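Local coordinates for protein urocanate hydratase (Paenibacillus sp. Soil724D2, PDB 7NED) that probably adds water to thiourocanate in bacterial ergothioneine breakdown, as an NAD+-binding member of the urocanase family, at residues S504-R507 with L508-L512; A532-V535 with R536-I540; H434-A437 with A438-T441. All coordinates share one frame; numbering follows the deposited sequence.

Contact 1 (S504-R507 with L508-L512)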
ATOM      1  N   SER A 504       3.661 -24.226  14.584  1.00 19.76           N
ATOM      2  CA  SER A 504       2.560 -23.700  13.775  1.00 16.74           C
ATOM      3  C   SER A 504       1.369 -23.288  14.626  1.00 19.22           C
ATOM      4  O   SER A 504       0.609 -22.389  14.234  1.00 20.24           O
ATOM      5  CB  SER A 504       2.175 -24.736  12.712  1.00 18.57           C
ATOM      6  OG  SER A 504       3.249 -24.817  11.785  1.00 19.18           O
ATOM      7  N   ASP A 505       1.168 -23.930  15.781  1.00 18.19           N
ATOM      8  CA  ASP A 505       0.081 -23.522  16.664  1.00 18.12           C
ATOM      9  C   ASP A 505       0.203 -22.044  17.001  1.00 19.25           C
ATOM     10  O   ASP A 505      -0.776 -21.281  16.926  1.00 18.06           O
ATOM     11  CB  ASP A 505       0.107 -24.361  17.935  1.00 20.06           C
ATOM     12  CG  ASP A 505      -0.425 -25.760  17.724  1.00 23.95           C
ATOM     13  OD1 ASP A 505      -1.275 -25.953  16.818  1.00 25.08           O
ATOM     14  OD2 ASP A 505       0.021 -26.680  18.449  1.00 28.00           O
ATOM     15  N   ILE A 506       1.409 -21.620  17.382  1.00 20.64           N
ATOM     16  CA  ILE A 506       1.626 -20.211  17.693  1.00 17.40           C
ATOM     17  C   ILE A 506       1.329 -19.347  16.475  1.00 20.54           C
ATOM     18  O   ILE A 506       0.652 -18.318  16.580  1.00 19.33           O
ATOM     19  CB  ILE A 506       3.065 -19.976  18.192  1.00 23.31           C
ATOM     20  CG1 ILE A 506       3.347 -20.861  19.396  1.00 27.20           C
ATOM     21  CG2 ILE A 506       3.279 -18.489  18.477  1.00 22.50           C
ATOM     22  CD1 ILE A 506       4.721 -21.427  19.376  1.00 31.04           C
ATOM     23  N   ARG A 507       1.863 -19.731  15.308  1.00 14.94           N
ATOM     24  CA  ARG A 507       1.664 -18.903  14.116  1.00 18.60           C
ATOM     25  C   ARG A 507       0.179 -18.748  13.801  1.00 19.26           C
ATOM     26  O   ARG A 507      -0.306 -17.640  13.504  1.00 15.47           O
ATOM     27  CB  ARG A 507       2.409 -19.518  12.932  1.00 17.15           C
ATOM     28  CG  ARG A 507       3.945 -19.607  13.171  1.00 17.22           C
ATOM     29  CD  ARG A 507       4.736 -20.007  11.894  1.00 21.19           C
ATOM     30  NE  ARG A 507       4.288 -21.282  11.327  1.00 17.13           N
ATOM     31  CZ  ARG A 507       3.407 -21.365  10.338  1.00 24.15           C
ATOM     32  NH1 ARG A 507       2.897 -20.237   9.829  1.00 18.70           N
ATOM     33  NH2 ARG A 507       3.035 -22.571   9.863  1.00 18.31           N
ATOM     34  N   LEU A 508      -0.556 -19.866  13.842  1.00 15.98           N
ATOM     35  CA  LEU A 508      -1.968 -19.851  13.473  1.00 17.08           C
ATOM     36  C   LEU A 508      -2.766 -18.997  14.440  1.00 17.32           C
ATOM     37  O   LEU A 508      -3.627 -18.214  14.034  1.00 18.68           O
ATOM     38  CB  LEU A 508      -2.520 -21.274  13.467  1.00 16.35           C
ATOM     39  CG  LEU A 508      -1.933 -22.207  12.423  1.00 19.06           C
ATOM     40  CD1 LEU A 508      -2.373 -23.620  12.790  1.00 17.95           C
ATOM     41  CD2 LEU A 508      -2.526 -21.813  11.083  1.00 17.16           C
ATOM     42  N   GLU A 509      -2.535 -19.195  15.736  1.00 15.27           N
ATOM     43  CA  GLU A 509      -3.221 -18.409  16.750  1.00 19.72           C
ATOM     44  C   GLU A 509      -2.938 -16.926  16.579  1.00 19.06           C
ATOM     45  O   GLU A 509      -3.859 -16.099  16.639  1.00 17.49           O
ATOM     46  CB  GLU A 509      -2.764 -18.870  18.133  1.00 18.33           C
ATOM     47  CG  GLU A 509      -3.600 -18.373  19.293  1.00 26.71           C
ATOM     48  CD  GLU A 509      -3.018 -18.868  20.611  1.00 28.21           C
ATOM     49  OE1 GLU A 509      -1.949 -18.384  21.005  1.00 43.51           O
ATOM     50  OE2 GLU A 509      -3.572 -19.783  21.216  1.00 36.73           O
ATOM     51  N   THR A 510      -1.647 -16.578  16.420  1.00 16.25           N
ATOM     52  CA  THR A 510      -1.240 -15.169  16.404  1.00 17.79           C
ATOM     53  C   THR A 510      -1.805 -14.479  15.185  1.00 17.40           C
ATOM     54  O   THR A 510      -2.431 -13.421  15.303  1.00 16.59           O
ATOM     55  CB  THR A 510       0.284 -15.038  16.448  1.00 20.27           C
ATOM     56  OG1 THR A 510       0.792 -15.796  17.572  1.00 20.86           O
ATOM     57  CG2 THR A 510       0.739 -13.537  16.539  1.00 19.36           C
ATOM     58  N   THR A 511      -1.635 -15.096  14.006  1.00 15.79           N
ATOM     59  CA  THR A 511      -2.135 -14.505  12.771  1.00 15.84           C
ATOM     60  C   THR A 511      -3.653 -14.407  12.758  1.00 17.31           C
ATOM     61  O   THR A 511      -4.209 -13.364  12.395  1.00 14.47           O
ATOM     62  CB  THR A 511      -1.664 -15.306  11.556  1.00 16.73           C
ATOM     63  OG1 THR A 511      -0.270 -15.061  11.361  1.00 17.43           O
ATOM     64  CG2 THR A 511      -2.390 -14.843  10.323  1.00 17.13           C
ATOM     65  N   LEU A 512      -4.349 -15.494  13.103  1.00 14.80           N
ATOM     66  CA  LEU A 512      -5.799 -15.467  12.960  1.00 14.58           C
ATOM     67  C   LEU A 512      -6.438 -14.501  13.970  1.00 16.52           C
ATOM     68  O   LEU A 512      -7.368 -13.762  13.629  1.00 16.73           O
ATOM     69  CB  LEU A 512      -6.365 -16.901  13.080  1.00 14.82           C
ATOM     70  CG  LEU A 512      -5.982 -17.772  11.854  1.00 16.34           C
ATOM     71  CD1 LEU A 512      -6.315 -19.279  12.044  1.00 16.21           C
ATOM     72  CD2 LEU A 512      -6.626 -17.246  10.544  1.00 17.18           C
TER
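The side chain of Thr510 lies alongside that of Ile506 one turn back, both pointing the same way, with Ile506 CG2 3.8 Å from Thr510 OG1. Its hydroxyl turns back onto the chain and donates to Ile506 O at 2.7 Å from OG1. With chi1 at -53°, OG1 sits beside its own backbone N, close enough to share that acceptor. Ile506 O is therefore gripped twice: Thr510 N donates to it at 2.9 Å, and N and OG1 arrive from opposite faces of the carbonyl plane, the hydroxyl 37° out of it. A valine in place of Thr510 would probably leave Ile506 O with just the backbone half of this grip. Two residues before Thr510, Leu508 lays CG over Ser504 O at 3.1 Å, while its backbone N bonds the same oxygen. On another side Arg507 bends at chi3 so that NH2 donates to Ser504 OG at 3.0 Å, 24° off the guanidinium plane. That guanidinium is also held through NH1 by Asp474, and Asp499 takes a second bond with the serine hydroxyl. Asp505 pairs outward with Arg420 and Asn416, on the side of helix 407-420. This is regular alpha-helical i to i+4 bonding near the start of helix 502-525, with a threonine hydroxyl folded back on the preceding turn's carbonyl, a familiar habit of threonine within helices.

Contact 2 (A532-V535 with R536-I540)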
ATOM      1  N   ALA A 532     -18.396  -2.644  18.290  1.00 18.94           N
ATOM      2  CA  ALA A 532     -18.156  -2.300  19.683  1.00 17.04           C
ATOM      3  C   ALA A 532     -18.632  -3.424  20.596  1.00 19.29           C
ATOM      4  O   ALA A 532     -17.980  -3.749  21.604  1.00 18.63           O
ATOM      5  CB  ALA A 532     -18.834  -0.961  20.008  1.00 19.97           C
ATOM      6  N   ASP A 533     -19.742  -4.077  20.222  1.00 17.70           N
ATOM      7  CA  ASP A 533     -20.164  -5.252  20.964  1.00 19.74           C
ATOM      8  C   ASP A 533     -19.142  -6.374  20.860  1.00 18.96           C
ATOM      9  O   ASP A 533     -18.806  -7.025  21.858  1.00 19.46           O
ATOM     10  CB  ASP A 533     -21.524  -5.712  20.442  1.00 21.23           C
ATOM     11  CG  ASP A 533     -22.103  -6.827  21.268  1.00 24.87           C
ATOM     12  OD1 ASP A 533     -22.199  -7.962  20.748  1.00 23.72           O
ATOM     13  OD2 ASP A 533     -22.456  -6.551  22.431  1.00 27.80           O
ATOM     14  N   GLU A 534     -18.650  -6.634  19.649  1.00 18.78           N
ATOM     15  CA  GLU A 534     -17.663  -7.692  19.483  1.00 19.45           C
ATOM     16  C   GLU A 534     -16.413  -7.408  20.287  1.00 24.19           C
ATOM     17  O   GLU A 534     -15.848  -8.329  20.889  1.00 21.02           O
ATOM     18  CB  GLU A 534     -17.308  -7.877  18.008  1.00 20.24           C
ATOM     19  CG  GLU A 534     -16.496  -9.147  17.707  1.00 19.83           C
ATOM     20  CD  GLU A 534     -17.293 -10.479  17.881  1.00 26.11           C
ATOM     21  OE1 GLU A 534     -16.644 -11.558  17.785  1.00 25.03           O
ATOM     22  OE2 GLU A 534     -18.542 -10.457  18.109  1.00 24.65           O
ATOM     23  N   VAL A 535     -15.944  -6.140  20.305  1.00 17.91           N
ATOM     24  CA  VAL A 535     -14.779  -5.810  21.118  1.00 21.11           C
ATOM     25  C   VAL A 535     -15.002  -6.232  22.569  1.00 22.17           C
ATOM     26  O   VAL A 535     -14.140  -6.859  23.201  1.00 22.95           O
ATOM     27  CB  VAL A 535     -14.465  -4.305  21.026  1.00 22.43           C
ATOM     28  CG1 VAL A 535     -13.541  -3.897  22.183  1.00 22.29           C
ATOM     29  CG2 VAL A 535     -13.872  -3.983  19.644  1.00 15.57           C
ATOM     30  N   ARG A 536     -16.140  -5.848  23.136  1.00 21.46           N
ATOM     31  CA  ARG A 536     -16.369  -6.207  24.530  1.00 24.68           C
ATOM     32  C   ARG A 536     -16.481  -7.722  24.689  1.00 26.32           C
ATOM     33  O   ARG A 536     -15.918  -8.306  25.626  1.00 24.41           O
ATOM     34  CB  ARG A 536     -17.621  -5.504  25.051  1.00 26.36           C
ATOM     35  CG  ARG A 536     -18.211  -6.248  26.254  1.00 36.02           C
ATOM     36  CD  ARG A 536     -19.636  -5.845  26.531  1.00 31.40           C
ATOM     37  NE  ARG A 536     -20.663  -6.484  25.684  1.00 36.02           N
ATOM     38  CZ  ARG A 536     -21.197  -7.692  25.896  1.00 38.63           C
ATOM     39  NH1 ARG A 536     -20.793  -8.456  26.919  1.00 41.70           N
ATOM     40  NH2 ARG A 536     -22.150  -8.138  25.091  1.00 33.73           N
ATOM     41  N   LEU A 537     -17.184  -8.387  23.768  1.00 20.10           N
ATOM     42  CA  LEU A 537     -17.353  -9.834  23.899  1.00 25.01           C
ATOM     43  C   LEU A 537     -16.020 -10.570  23.888  1.00 25.89           C
ATOM     44  O   LEU A 537     -15.878 -11.590  24.562  1.00 23.72           O
ATOM     45  CB  LEU A 537     -18.246 -10.382  22.773  1.00 21.24           C
ATOM     46  CG  LEU A 537     -19.744 -10.156  22.955  1.00 26.45           C
ATOM     47  CD1 LEU A 537     -20.492 -10.562  21.705  1.00 22.34           C
ATOM     48  CD2 LEU A 537     -20.258 -10.941  24.179  1.00 24.01           C
ATOM     49  N   LYS A 538     -15.045 -10.102  23.096  1.00 18.88           N
ATOM     50  CA  LYS A 538     -13.825 -10.868  22.823  1.00 20.18           C
ATOM     51  C   LYS A 538     -12.577 -10.210  23.399  1.00 23.60           C
ATOM     52  O   LYS A 538     -11.466 -10.678  23.130  1.00 21.48           O
ATOM     53  CB  LYS A 538     -13.643 -11.074  21.322  1.00 19.37           C
ATOM     54  CG  LYS A 538     -14.868 -11.640  20.609  1.00 25.97           C
ATOM     55  CD  LYS A 538     -15.052 -13.130  20.926  1.00 23.15           C
ATOM     56  CE  LYS A 538     -16.372 -13.667  20.386  1.00 22.92           C
ATOM     57  NZ  LYS A 538     -16.265 -14.028  18.970  1.00 23.99           N
ATOM     58  N   ASP A 539     -12.748  -9.151  24.192  1.00 21.13           N
ATOM     59  CA  ASP A 539     -11.648  -8.470  24.883  1.00 28.70           C
ATOM     60  C   ASP A 539     -10.565  -8.040  23.907  1.00 22.61           C
ATOM     61  O   ASP A 539      -9.365  -8.139  24.183  1.00 26.38           O
ATOM     62  CB  ASP A 539     -11.080  -9.327  26.003  1.00 28.61           C
ATOM     63  CG  ASP A 539     -12.141  -9.679  27.059  1.00 41.14           C
ATOM     64  OD1 ASP A 539     -12.202 -10.859  27.489  1.00 45.87           O
ATOM     65  OD2 ASP A 539     -12.893  -8.761  27.479  1.00 47.46           O
ATOM     66  N   ILE A 540     -11.000  -7.530  22.758  1.00 22.57           N
ATOM     67  CA  ILE A 540     -10.063  -6.939  21.810  1.00 19.74           C
ATOM     68  C   ILE A 540      -9.598  -5.604  22.367  1.00 19.23           C
ATOM     69  O   ILE A 540     -10.399  -4.816  22.883  1.00 18.43           O
ATOM     70  CB  ILE A 540     -10.726  -6.768  20.441  1.00 20.22           C
ATOM     71  CG1 ILE A 540     -11.336  -8.115  19.993  1.00 21.26           C
ATOM     72  CG2 ILE A 540      -9.676  -6.241  19.428  1.00 19.52           C
ATOM     73  CD1 ILE A 540     -12.061  -8.097  18.601  1.00 23.13           C
TER
HETATM   74  O   HOH W   1     -11.905  -5.189  25.071  1.00 31.24           O
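Lys538 wraps its side chain round one carboxylate oxygen of Glu534, a turn earlier on the helix. CB rests 3.5 Å from Glu534 O; CG then swings in beside the carboxylate, 3.3 Å from Glu534 OE1. CD stands a little farther off, CE returns to the same oxygen, and NZ closes on Glu534 OE1 at 2.8 Å in a salt bridge, meeting it on its syn side but 25° out of the carboxylate plane. Bends at chi2 (-74°) and chi4 bring the ammonium back instead of letting it run out straight. NZ also bonds His405 O.

A second ion pair lies along the helix: Asp533 and Arg536 run side by side, and Arg536 NH2 reaches Asp533 OD2 at 3.1 Å. Asp533 OD2 sits at the edge of the guanidinium, in its plane, while the carboxylate as a whole is turned 58° against it. Leu537 CG lies over one guanidinium face, offset toward the rim, while its CD1 comes to 3.3 Å from Asp533 OD1.

The helix stops in a Schellman motif. Asp539 takes positive phi, and Ile540 N doubles back to Val535 O at 3.2 Å, in the carbonyl plane on a lone pair. The usual apolar contact of such an ending joins Val535 CG2 to Ile540 CB at 4.3 Å. A water bonds Ile540 O and, weakly, Val535 O.

Arg346 pairs with both Asp533 and Glu534, linking this surface helix to the loop following helix 335-344. Helix 529-538 packs against the preceding helix 502-525, where Val535 meets Val520 and Leu521 and where Glu534 and Ile540 also touch Val520.

Contact 3 (H434-A437 with A438-T441)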
ATOM      1  N   HIS A 434     -10.126 -11.744  -0.059  1.00 14.25           N
ATOM      2  CA  HIS A 434      -9.740 -10.436   0.496  1.00 14.08           C
ATOM      3  C   HIS A 434     -10.945  -9.619   0.898  1.00 15.79           C
ATOM      4  O   HIS A 434     -10.782  -8.579   1.551  1.00 17.25           O
ATOM      5  CB  HIS A 434      -8.917  -9.625  -0.502  1.00 13.99           C
ATOM      6  CG  HIS A 434      -7.629 -10.280  -0.889  1.00 16.48           C
ATOM      7  ND1 HIS A 434      -6.620  -9.588  -1.523  1.00 15.68           N
ATOM      8  CD2 HIS A 434      -7.187 -11.555  -0.751  1.00 15.64           C
ATOM      9  CE1 HIS A 434      -5.595 -10.400  -1.733  1.00 15.19           C
ATOM     10  NE2 HIS A 434      -5.913 -11.601  -1.277  1.00 14.39           N
ATOM     11  N   LEU A 435     -12.150 -10.078   0.527  1.00 16.30           N
ATOM     12  CA  LEU A 435     -13.400  -9.426   0.922  1.00 17.42           C
ATOM     13  C   LEU A 435     -13.617  -9.764   2.392  1.00 16.66           C
ATOM     14  O   LEU A 435     -14.336 -10.699   2.750  1.00 17.07           O
ATOM     15  CB  LEU A 435     -14.563  -9.906   0.044  1.00 16.72           C
ATOM     16  CG  LEU A 435     -15.874  -9.118   0.186  1.00 20.89           C
ATOM     17  CD1 LEU A 435     -15.839  -7.808  -0.627  1.00 19.47           C
ATOM     18  CD2 LEU A 435     -17.065 -10.046  -0.186  1.00 23.32           C
ATOM     19  N   ASP A 436     -12.907  -9.082   3.273  1.00 16.46           N
ATOM     20  CA  ASP A 436     -12.898  -9.389   4.701  1.00 16.61           C
ATOM     21  C   ASP A 436     -12.622  -8.075   5.442  1.00 19.10           C
ATOM     22  O   ASP A 436     -12.014  -7.191   4.903  1.00 15.32           O
ATOM     23  CB  ASP A 436     -11.834 -10.455   4.978  1.00 14.74           C
ATOM     24  CG  ASP A 436     -11.975 -11.172   6.351  1.00 18.92           C
ATOM     25  OD1 ASP A 436     -13.040 -11.506   6.745  1.00 18.65           O
ATOM     26  OD2 ASP A 436     -10.987 -11.437   6.985  1.00 20.15           O
ATOM     27  N   ALA A 437     -13.080  -8.017   6.665  1.00 15.73           N
ATOM     28  CA  ALA A 437     -13.017  -6.844   7.469  1.00 15.92           C
ATOM     29  C   ALA A 437     -11.812  -5.888   7.374  1.00 19.65           C
ATOM     30  O   ALA A 437     -12.014  -4.859   6.885  1.00 24.12           O
ATOM     31  CB  ALA A 437     -13.414  -7.109   8.879  1.00 17.00           C
ATOM     32  N   ALA A 438     -10.611  -6.201   7.757  1.00 18.72           N
ATOM     33  CA  ALA A 438      -9.584  -5.082   7.596  1.00 21.88           C
ATOM     34  C   ALA A 438      -8.782  -5.187   6.306  1.00 19.91           C
ATOM     35  O   ALA A 438      -7.811  -4.564   6.146  1.00 17.43           O
ATOM     36  CB  ALA A 438      -8.746  -4.896   8.799  1.00 22.55           C
ATOM     37  N   SER A 439      -9.288  -5.944   5.375  1.00 15.18           N
ATOM     38  CA  SER A 439      -8.471  -6.288   4.234  1.00 15.41           C
ATOM     39  C   SER A 439      -8.843  -5.867   2.848  1.00 17.17           C
ATOM     40  O   SER A 439      -8.288  -6.280   1.866  1.00 14.56           O
ATOM     41  CB  SER A 439      -8.157  -7.764   4.327  1.00 16.80           C
ATOM     42  OG  SER A 439      -9.297  -8.459   4.139  1.00 25.03           O
ATOM     43  N   MET A 440      -9.734  -4.925   2.813  1.00 16.17           N
ATOM     44  CA  MET A 440     -10.220  -4.407   1.596  1.00 14.30           C
ATOM     45  C   MET A 440     -10.772  -2.986   1.653  1.00 18.55           C
ATOM     46  O   MET A 440     -11.598  -2.683   2.459  1.00 17.81           O
ATOM     47  CB  MET A 440     -11.262  -5.355   1.101  1.00 21.00           C
ATOM     48  CG  MET A 440     -12.206  -4.832   0.121  1.00 22.60           C
ATOM     49  SD  MET A 440     -11.396  -4.821  -1.424  1.00 29.42           S
ATOM     50  CE  MET A 440     -11.763  -6.415  -2.026  1.00 26.68           C
ATOM     51  N   THR A 441     -10.316  -2.193   0.731  1.00 14.51           N
ATOM     52  CA  THR A 441     -10.807  -0.848   0.593  1.00 14.52           C
ATOM     53  C   THR A 441     -11.254  -0.711  -0.843  1.00 16.94           C
ATOM     54  O   THR A 441     -10.491  -0.921  -1.719  1.00 16.45           O
ATOM     55  CB  THR A 441      -9.752   0.221   0.940  1.00 17.18           C
ATOM     56  OG1 THR A 441      -9.368   0.108   2.284  1.00 15.69           O
ATOM     57  CG2 THR A 441     -10.266   1.568   0.650  1.00 16.56           C
TER
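Backbone bonding sets the bend: Ser439 N donates to Asp436 O at 3.0 Å and closes a type I turn with Ala437 and Ala438 at its corners. The N-H comes in above the carbonyl plane, 42° out of it, away from the lone pairs. Just ahead, Leu435 centres an inverse gamma turn, whose bond from Asp436 N to His434 O is weak.

The side-chain polar contact belongs to Ser439. Its OG lies between its own backbone N and carbonyl carbon, chi1 68°, which brings it up to two backbone carbonyls: His434 O at 3.0 Å and Asp436 O at 3.1 Å from OG. Both oxygens are within bonding reach of the one hydroxyl. Asp436 CB flanks the same OG at 3.3 Å.

Met440 makes van der Waals contacts with the backbone: its CB rests on His434 O at 3.3 Å, and its chain, bent at chi2 and chi3, brings CE within 4.5 Å of Leu435 N.

The polar ends of Asp436 and His434 find partners outside the bend. Asp436 makes a salt bridge with Arg408, while the His434 imidazole bonds Ser491 and Gln128. Met440 approaches the bound NAD to about 4 Å, side chain to cofactor, and Asp433, directly before His434, belongs to the urocanate pocket.

The bend interrupts strand 428-441, which runs between strands 490-498 and 351-355. From the end of the turn onward, Ser439 and Thr441 pair with Ala492 and Thr490 of strand 490-498, while Ala437 and Ala438 rest against Tyr523 and Leu518 of helix 502-525.

From the N terminus, contact 3 comes first, closing a short bend in 428-441, an inner strand of the mixed sheet, beside the cofactor and substrate pocket. Contact 1 follows on helix 502-525, just after strand 490-498, and contact 2 ends helix 529-538 near the C terminus. Each is a single uninterrupted run, so none nests in or crosses another; they stand in series, their centres about 19 to 20 Å apart, with no direct touch. Helix 502-525 is the shared element: it carries contact 1, its later residues Leu518 and Tyr523 meet the bend of contact 3, and Val520 and Leu521 receive contact 2. The sheet, this long helix and the terminal helix are thereby layered together.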